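Local coordinates for protein 2-oxoglutarate-dependent dioxygenase DAO (Oryza sativa subsp. indica, PDB 6KUN) that probably catalyses the iron(II)- and 2-oxoglutarate-dependent oxidation of the plant hormone indole-3-acetic acid to inactive 2-oxoindole-3-acetic acid, lowering auxin levels, at residues 22-27 with 133-138; 50-55 with 111-116. One frame throughout, in Å; residues are numbered along the deposited sequence.

Contact 1 (22-27 with 133-138); sequences ARLRDA and GKVAAS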
# COMPACT_ATOMS: atom_id res chain seq x y z
N ALA B 22 -6.25 -19.70 22.01
CA ALA B 22 -5.79 -19.28 23.31
C ALA B 22 -4.93 -18.04 23.21
O ALA B 22 -4.92 -17.21 24.12
CB ALA B 22 -5.01 -20.39 23.99
N ARG B 23 -4.18 -17.88 22.12
CA ARG B 23 -3.45 -16.64 21.92
C ARG B 23 -4.42 -15.48 21.75
O ARG B 23 -4.16 -14.37 22.22
CB ARG B 23 -2.52 -16.74 20.71
CG ARG B 23 -1.31 -17.65 20.95
CD ARG B 23 -0.27 -17.54 19.84
NE ARG B 23 0.12 -16.16 19.62
CZ ARG B 23 -0.08 -15.49 18.49
NH1 ARG B 23 -0.63 -16.07 17.44
NH2 ARG B 23 0.30 -14.24 18.43
N LEU B 24 -5.52 -15.73 21.04
CA LEU B 24 -6.56 -14.72 20.85
C LEU B 24 -7.11 -14.27 22.19
O LEU B 24 -7.18 -13.07 22.48
CB LEU B 24 -7.69 -15.29 19.98
CG LEU B 24 -8.94 -14.42 19.85
CD1 LEU B 24 -8.54 -13.04 19.46
CD2 LEU B 24 -9.89 -15.01 18.82
N ARG B 25 -7.49 -15.23 23.05
CA ARG B 25 -8.12 -14.85 24.32
C ARG B 25 -7.12 -14.10 25.18
O ARG B 25 -7.46 -13.08 25.81
CB ARG B 25 -8.65 -16.08 25.04
CG ARG B 25 -9.33 -15.75 26.40
CD ARG B 25 -9.28 -16.93 27.42
NE ARG B 25 -9.59 -18.13 26.68
CZ ARG B 25 -8.79 -19.16 26.50
NH1 ARG B 25 -7.57 -19.23 27.07
NH2 ARG B 25 -9.21 -20.15 25.74
N ASP B 26 -5.87 -14.55 25.16
CA ASP B 26 -4.85 -13.91 25.96
C ASP B 26 -4.60 -12.48 25.51
O ASP B 26 -4.44 -11.58 26.34
CB ASP B 26 -3.57 -14.74 25.89
CG ASP B 26 -2.56 -14.29 26.88
OD1 ASP B 26 -2.80 -14.50 28.09
OD2 ASP B 26 -1.55 -13.71 26.45
N ALA B 27 -4.61 -12.24 24.22
CA ALA B 27 -4.45 -10.87 23.73
C ALA B 27 -5.63 -10.00 24.15
O ALA B 27 -5.43 -8.88 24.59
CB ALA B 27 -4.31 -10.88 22.21
N GLY B 133 -17.37 -13.98 16.81
CA GLY B 133 -17.64 -15.39 17.07
C GLY B 133 -16.45 -16.14 17.63
O GLY B 133 -16.58 -16.97 18.53
N LYS B 134 -15.26 -15.87 17.08
CA LYS B 134 -14.05 -16.53 17.55
C LYS B 134 -13.68 -16.07 18.95
O LYS B 134 -13.27 -16.89 19.78
CB LYS B 134 -12.90 -16.29 16.56
CG LYS B 134 -13.13 -17.05 15.25
CD LYS B 134 -12.07 -16.74 14.22
CE LYS B 134 -12.00 -17.83 13.14
NZ LYS B 134 -13.33 -18.25 12.62
N VAL B 135 -13.85 -14.78 19.25
CA VAL B 135 -13.63 -14.30 20.62
C VAL B 135 -14.57 -15.02 21.59
O VAL B 135 -14.14 -15.55 22.62
CB VAL B 135 -13.78 -12.77 20.69
CG1 VAL B 135 -13.84 -12.30 22.14
CG2 VAL B 135 -12.62 -12.13 20.01
N ALA B 136 -15.87 -15.05 21.26
CA ALA B 136 -16.84 -15.80 22.07
C ALA B 136 -16.46 -17.27 22.26
O ALA B 136 -16.61 -17.83 23.35
CB ALA B 136 -18.22 -15.68 21.43
N ALA B 137 -15.99 -17.92 21.20
CA ALA B 137 -15.58 -19.32 21.34
C ALA B 137 -14.36 -19.46 22.23
O ALA B 137 -14.22 -20.48 22.93
CB ALA B 137 -15.32 -19.93 19.96
N SER B 138 -13.46 -18.48 22.24
CA SER B 138 -12.30 -18.56 23.12
C SER B 138 -12.67 -18.51 24.60
O SER B 138 -11.85 -18.85 25.45
CB SER B 138 -11.31 -17.45 22.78
OG SER B 138 -11.67 -16.21 23.37

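Contact 2 (50-55 with 111-116); sequences KAAVRA and PHVRET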
# COMPACT_ATOMS: atom_id res chain seq x y z
N LYS B 50 -8.85 1.61 -0.91
CA LYS B 50 -7.93 2.69 -0.57
C LYS B 50 -8.08 3.86 -1.53
O LYS B 50 -8.10 5.02 -1.11
CB LYS B 50 -6.48 2.17 -0.59
CG LYS B 50 -5.46 3.19 -0.13
CD LYS B 50 -4.02 2.73 -0.37
CE LYS B 50 -3.64 1.52 0.48
NZ LYS B 50 -2.45 0.81 -0.08
N ALA B 51 -8.22 3.57 -2.83
CA ALA B 51 -8.43 4.62 -3.82
C ALA B 51 -9.80 5.27 -3.67
O ALA B 51 -9.93 6.50 -3.72
CB ALA B 51 -8.28 4.02 -5.22
N ALA B 52 -10.85 4.47 -3.48
CA ALA B 52 -12.19 5.03 -3.36
C ALA B 52 -12.30 5.96 -2.15
O ALA B 52 -12.87 7.05 -2.25
CB ALA B 52 -13.22 3.89 -3.23
N VAL B 53 -11.75 5.55 -1.01
CA VAL B 53 -11.83 6.41 0.17
C VAL B 53 -11.08 7.71 -0.05
O VAL B 53 -11.53 8.79 0.37
CB VAL B 53 -11.29 5.66 1.40
CG1 VAL B 53 -11.26 6.59 2.60
CG2 VAL B 53 -12.21 4.47 1.73
N ARG B 54 -9.93 7.64 -0.70
CA ARG B 54 -9.20 8.86 -1.04
C ARG B 54 -9.95 9.71 -2.05
O ARG B 54 -9.94 10.93 -1.93
CB ARG B 54 -7.81 8.50 -1.53
CG ARG B 54 -6.81 8.45 -0.35
CD ARG B 54 -5.72 7.41 -0.48
NE ARG B 54 -5.17 7.34 -1.83
CZ ARG B 54 -4.04 6.72 -2.14
NH1 ARG B 54 -3.32 6.10 -1.20
NH2 ARG B 54 -3.62 6.71 -3.40
N ALA B 55 -10.68 9.08 -2.98
CA ALA B 55 -11.52 9.81 -3.91
C ALA B 55 -12.67 10.52 -3.18
O ALA B 55 -12.95 11.69 -3.44
CB ALA B 55 -12.08 8.87 -4.97
N PRO B 111 -20.26 5.93 -9.77
CA PRO B 111 -20.75 4.57 -9.48
C PRO B 111 -19.68 3.61 -8.97
O PRO B 111 -19.98 2.82 -8.06
CB PRO B 111 -21.33 4.11 -10.83
CG PRO B 111 -21.26 5.33 -11.76
CD PRO B 111 -20.85 6.50 -11.00
N HIS B 112 -18.46 3.64 -9.51
CA HIS B 112 -17.50 2.61 -9.10
C HIS B 112 -17.06 2.83 -7.65
O HIS B 112 -16.81 1.86 -6.93
CB HIS B 112 -16.30 2.56 -10.06
CG HIS B 112 -15.36 3.72 -9.94
ND1 HIS B 112 -14.36 3.77 -9.00
CD2 HIS B 112 -15.28 4.87 -10.65
CE1 HIS B 112 -13.71 4.92 -9.12
NE2 HIS B 112 -14.25 5.60 -10.11
N VAL B 113 -17.03 4.09 -7.20
CA VAL B 113 -16.73 4.37 -5.80
C VAL B 113 -17.83 3.83 -4.91
O VAL B 113 -17.55 3.10 -3.93
CB VAL B 113 -16.51 5.88 -5.60
CG1 VAL B 113 -16.30 6.23 -4.13
CG2 VAL B 113 -15.27 6.33 -6.44
N ARG B 114 -19.10 4.10 -5.26
CA ARG B 114 -20.24 3.62 -4.48
C ARG B 114 -20.24 2.10 -4.35
O ARG B 114 -20.48 1.57 -3.27
CB ARG B 114 -21.56 4.11 -5.13
CG ARG B 114 -21.64 5.68 -5.25
CD ARG B 114 -22.84 6.17 -6.11
NE ARG B 114 -23.91 5.18 -6.12
CZ ARG B 114 -24.47 4.66 -7.20
NH1 ARG B 114 -24.12 5.06 -8.42
NH2 ARG B 114 -25.42 3.75 -7.06
N GLU B 115 -19.99 1.39 -5.44
CA GLU B 115 -19.97 -0.05 -5.42
C GLU B 115 -18.83 -0.58 -4.54
O GLU B 115 -19.01 -1.60 -3.86
CB GLU B 115 -19.79 -0.62 -6.84
CG GLU B 115 -19.68 -2.17 -6.87
CD GLU B 115 -19.38 -2.77 -8.26
OE1 GLU B 115 -19.25 -2.01 -9.24
OE2 GLU B 115 -19.27 -4.02 -8.35
N THR B 116 -17.65 0.07 -4.60
CA THR B 116 -16.50 -0.38 -3.83
C THR B 116 -16.76 -0.20 -2.34
O THR B 116 -16.52 -1.11 -1.55
CB THR B 116 -15.23 0.39 -4.22
OG1 THR B 116 -14.88 0.13 -5.57
CG2 THR B 116 -14.03 -0.02 -3.31

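Contact 1 (22-27 with 133-138)
Arg25 and Ser138 make the polar half of a helix-helix crossing, and Leu24 with Lys134 and Val135 makes the apolar half. Helix 18-30, which links the parallel strands 6-8 and 33-37 in a beta-alpha-beta crossover, lies nearly perpendicular to the long helix 111-138 of this jelly-roll dioxygenase, with the local axes 9.1 Å apart. Leu24 points into the crossing, and its CD2 methyl is the touching branch, 4.0 Å from Lys134 CB and 4.1 Å from Val135 CG2. A branched aliphatic residue suits this buried spot, where Phe34 of strand 33-37 also packs against it. Lys134 lends only the root of its chain; its ammonium group turns away to a salt bridge with Asp130. Beside this, Arg25 bends at chi3 (-43°), which brings NE and NH2 side-on to the backbone oxygen of Ser138. NE gives the shorter and straighter bond, 2.7 Å to Ser138 O with an N-H...O angle of 159°, and NH2 adds a more bent one, 3.0 Å to the same Ser138 O. The oxygen lies almost in the guanidinium plane, yet the donors meet it differently: NH2 sits on a lone pair in the carbonyl plane, whereas NE is tilted from that plane. Ser138 is small enough for Arg25 CB to come within 3.5 Å of its OG, and the hydroxyl is itself occupied, donating to Val135 O at 2.7 Å. A leucine in place of Arg25 would probably leave the Ser138 carbonyl without both of these donors and break the polar tie between the helices. The two-nitrogen grip on one neutral oxygen limits how the guanidinium can turn, and the positive charge is likely to polarise the Ser138 carbonyl.

Contact 2 (50-55 with 111-116)
Beside the methyl contact of Ala52 with Thr116, the flat group to consider is the His112 peptide: Thr116 OG1 and Thr116 N reach its oxygen from opposite faces of the carbonyl plane. The hydroxyl stands 28° off that plane and donates at 2.9 Å from OG1 to His112 O, while the amide supplies the ordinary helical bond. The setting is a helix-helix crossing on the jelly-roll fold: helix 43-57 meets the first turns of helix 111-138 at 119° between their chain directions, and no hydrogen bond joins the two segments. The closest side-chain contacts are between methyl groups. Ala52 suits the centre because its single methyl group allows a close approach of the backbones, with Ala52 CA only 5.2 Å from Val113 CA. Its CB meets two partners, Val113 CG1 at 4.0 Å and Thr116 CG2 at the same distance. Val113, branched at CB, divides its work: CG1 goes to Ala52, whereas CG2 reaches Ala55 CB one turn further along, at 4.3 Å. Thr116 suits its place because it carries both a hydroxyl and a methyl group. With OG1 beside its own backbone N (chi1 -64°), the hydroxyl turns back to its own helix and leaves CG2 to face Ala52. Leu56, Glu48 and Met49 of helix 43-57 also pack against these side chains. On the far side of that helix, Val53 rests on Val243 and Ile245 of strand 242-249, which ties the crossing to the large sheet. Lys50 forms a salt bridge with Glu186 of its own chain, while Arg54 packs on Pro208 of the second subunit, which places the crossing near the subunit interface. Val113 CG1 also comes within 4.0 Å of Ala52 O, a methyl group lying against the backbone of the other helix.

Both contacts use helix 111-138, contact 2 near its start and contact 1 at the opposite end, with their centres about 33 Å apart and on opposite sides of the chain's centre. In sequence contact 2 is nested inside the loop closed by contact 1, and each joins the long helix to a different helix from the N-terminal part of the chain. Contact 1 is the more buried and the larger, 239 Å² against 156 Å², and combines an apolar patch with an arginine-to-carbonyl clasp. Contact 2, partly buried and near the second subunit, rests mainly on methyl contacts and has no hydrogen bond across it. Neither touches the ligand pockets.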